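Local coordinates for protection of telomeres protein 1 (Schizosaccharomyces pombe, PDB 4HJA), which binds single-stranded telomeric DNA of consensus GGTTAC, protects the 3' overhang of the telomere and regulates telomerase and telomere length, at residues Arg80-Glu85 with Ser119-Asp124. The protein carries 1 engineered substitution. Sequence-based numbering, arbitrary orientation.
Sequences RNYIKE and SIEKVD
In this OB-fold single-stranded DNA-binding domain, the loop between helix 73-79 and strand 88-98 lies against strand 119-123, which pairs antiparallel with 88-98. Lys-122 and Tyr-82 carry the contact. Beyond CG the lysine chain is extended. It passes the phenol end of Tyr-82 with CG and CD and brings CE over one ring face. Lys-122 CE sits 3.4 Å from the ring centroid of Tyr-82, a CH-pi contact. Lys-122 NZ is over the same face, 4.4 Å from that centroid, in cation-pi geometry. The ammonium also donates a 2.8 Å hydrogen bond from Lys-122 NZ to Tyr-82 O, 30° out of the carbonyl plane. One residue thus holds the lysine end twice, by ring and by carbonyl. CG anti to the backbone N (chi1 179°) lays the Tyr-82 ring against the Lys-122 chain. One water, in plane at the ring edge, joins Tyr-82 OH and Lys-122 N. A leucine at Tyr-82 would probably cost the Lys-122 ammonium its aromatic face and the water its phenol partner. Glu-121 OE1 is hydrogen-bonded to Tyr-78 OH, in helix 73-79. Farther back on the lysine chain, Ile-83 CD1 packs on Lys-122 CG at 3.7 Å, and Ile-83 CG1 meets Ile-120 CD1 in the buried interior.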
loop_
_atom_site.group_PDB
_atom_site.type_symbol
_atom_site.label_atom_id
_atom_site.label_comp_id
_atom_site.label_asym_id
_atom_site.label_seq_id
_atom_site.Cartn_x
_atom_site.Cartn_y
_atom_site.Cartn_z
ATOM N N ARG A 80 -11.218 4.020 6.910
ATOM C CA ARG A 80 -11.040 5.474 6.809
ATOM C C ARG A 80 -10.822 6.181 8.147
ATOM O O ARG A 80 -10.133 7.202 8.200
ATOM C CB ARG A 80 -12.157 6.140 6.012
ATOM C CG ARG A 80 -13.515 6.050 6.672
ATOM C CD ARG A 80 -14.624 6.509 5.720
ATOM N NE ARG A 80 -14.623 7.958 5.497
ATOM C CZ ARG A 80 -14.272 8.549 4.352
ATOM N NH1 ARG A 80 -13.874 7.819 3.313
ATOM N NH2 ARG A 80 -14.337 9.876 4.237
ATOM N N ASN A 81 -11.386 5.646 9.223
ATOM C CA ASN A 81 -11.148 6.232 10.548
ATOM C C ASN A 81 -10.327 5.314 11.446
ATOM O O ASN A 81 -10.396 5.384 12.682
ATOM C CB ASN A 81 -12.473 6.611 11.232
ATOM C CG ASN A 81 -13.344 7.520 10.368
ATOM O OD1 ASN A 81 -14.352 7.086 9.815
ATOM N ND2 ASN A 81 -12.955 8.793 10.255
ATOM N N TYR A 82 -9.515 4.470 10.825
ATOM C CA TYR A 82 -8.824 3.416 11.560
ATOM C C TYR A 82 -7.345 3.266 11.166
ATOM O O TYR A 82 -6.453 3.277 12.025
ATOM C CB TYR A 82 -9.588 2.101 11.339
ATOM C CG TYR A 82 -9.008 0.884 12.016
ATOM C CD1 TYR A 82 -8.824 0.843 13.395
ATOM C CD2 TYR A 82 -8.669 -0.241 11.273
ATOM C CE1 TYR A 82 -8.298 -0.285 14.010
ATOM C CE2 TYR A 82 -8.147 -1.366 11.873
ATOM C CZ TYR A 82 -7.961 -1.383 13.241
ATOM O OH TYR A 82 -7.444 -2.512 13.829
ATOM N N ILE A 83 -7.084 3.102 9.874
ATOM C CA ILE A 83 -5.711 2.959 9.399
ATOM C C ILE A 83 -5.136 4.363 9.307
ATOM O O ILE A 83 -5.719 5.232 8.638
ATOM C CB ILE A 83 -5.621 2.297 7.985
ATOM C CG1 ILE A 83 -6.339 0.939 7.934
ATOM C CG2 ILE A 83 -4.149 2.201 7.531
ATOM C CD1 ILE A 83 -5.719 -0.154 8.792
ATOM N N LYS A 84 -4.009 4.583 9.979
ATOM C CA LYS A 84 -3.385 5.901 10.062
ATOM C C LYS A 84 -1.982 5.840 9.483
ATOM O O LYS A 84 -1.366 4.772 9.471
ATOM C CB LYS A 84 -3.282 6.340 11.522
ATOM C CG LYS A 84 -4.579 6.189 12.332
ATOM C CD LYS A 84 -5.565 7.283 11.997
ATOM C CE LYS A 84 -6.760 7.288 12.947
ATOM N NZ LYS A 84 -7.797 8.231 12.448
ATOM N N GLU A 85 -1.478 6.985 9.018
ATOM C CA GLU A 85 -0.100 7.088 8.537
ATOM C C GLU A 85 0.858 6.545 9.602
ATOM O O GLU A 85 0.705 6.828 10.794
ATOM C CB GLU A 85 0.241 8.544 8.186
ATOM C CG GLU A 85 -0.719 9.148 7.161
ATOM C CD GLU A 85 -0.324 10.532 6.663
ATOM O OE1 GLU A 85 0.503 11.221 7.303
ATOM O OE2 GLU A 85 -0.870 10.941 5.622
ATOM N N SER A 119 -8.671 -8.647 2.293
ATOM C CA SER A 119 -8.703 -8.056 3.612
ATOM C C SER A 119 -7.497 -7.183 3.846
ATOM O O SER A 119 -6.469 -7.320 3.185
ATOM C CB SER A 119 -8.807 -9.135 4.702
ATOM O OG SER A 119 -7.580 -9.829 4.822
ATOM N N ILE A 120 -7.644 -6.276 4.799
ATOM C CA ILE A 120 -6.535 -5.470 5.278
ATOM C C ILE A 120 -6.690 -5.267 6.777
ATOM O O ILE A 120 -7.727 -4.806 7.257
ATOM C CB ILE A 120 -6.453 -4.129 4.544
ATOM C CG1 ILE A 120 -5.790 -3.065 5.426
ATOM C CG2 ILE A 120 -7.833 -3.680 4.092
ATOM C CD1 ILE A 120 -5.496 -1.778 4.670
ATOM N N GLU A 121 -5.675 -5.651 7.535
ATOM C CA GLU A 121 -5.712 -5.394 8.966
ATOM C C GLU A 121 -4.397 -4.746 9.389
ATOM O O GLU A 121 -3.382 -4.894 8.702
ATOM C CB GLU A 121 -6.006 -6.687 9.757
ATOM C CG GLU A 121 -7.433 -7.289 9.555
ATOM C CD GLU A 121 -8.560 -6.481 10.231
ATOM O OE1 GLU A 121 -8.323 -5.306 10.606
ATOM O OE2 GLU A 121 -9.690 -7.026 10.396
ATOM N N LYS A 122 -4.430 -3.994 10.487
ATOM C CA LYS A 122 -3.214 -3.465 11.081
ATOM C C LYS A 122 -2.425 -4.628 11.626
ATOM O O LYS A 122 -2.996 -5.622 12.065
ATOM C CB LYS A 122 -3.501 -2.552 12.273
ATOM C CG LYS A 122 -4.259 -1.313 11.994
ATOM C CD LYS A 122 -4.156 -0.381 13.206
ATOM C CE LYS A 122 -5.221 0.705 13.123
ATOM N NZ LYS A 122 -4.923 1.916 13.956
ATOM N N VAL A 123 -1.111 -4.494 11.617
ATOM C CA VAL A 123 -0.249 -5.474 12.254
ATOM C C VAL A 123 0.436 -4.754 13.394
ATOM O O VAL A 123 0.809 -3.591 13.248
ATOM C CB VAL A 123 0.778 -6.002 11.257
ATOM C CG1 VAL A 123 1.767 -6.929 11.934
ATOM C CG2 VAL A 123 0.051 -6.705 10.123
ATOM N N ASP A 124 0.572 -5.406 14.545
ATOM C CA ASP A 124 1.184 -4.723 15.677
ATOM C C ASP A 124 2.616 -4.391 15.330
ATOM O O ASP A 124 3.366 -5.246 14.853
ATOM C CB ASP A 124 1.120 -5.536 16.970
ATOM C CG ASP A 124 1.881 -4.867 18.108
ATOM O OD1 ASP A 124 1.384 -3.853 18.646
ATOM O OD2 ASP A 124 2.983 -5.344 18.454
HETATM O O HOH W 1 -6.660 -4.632 12.212
#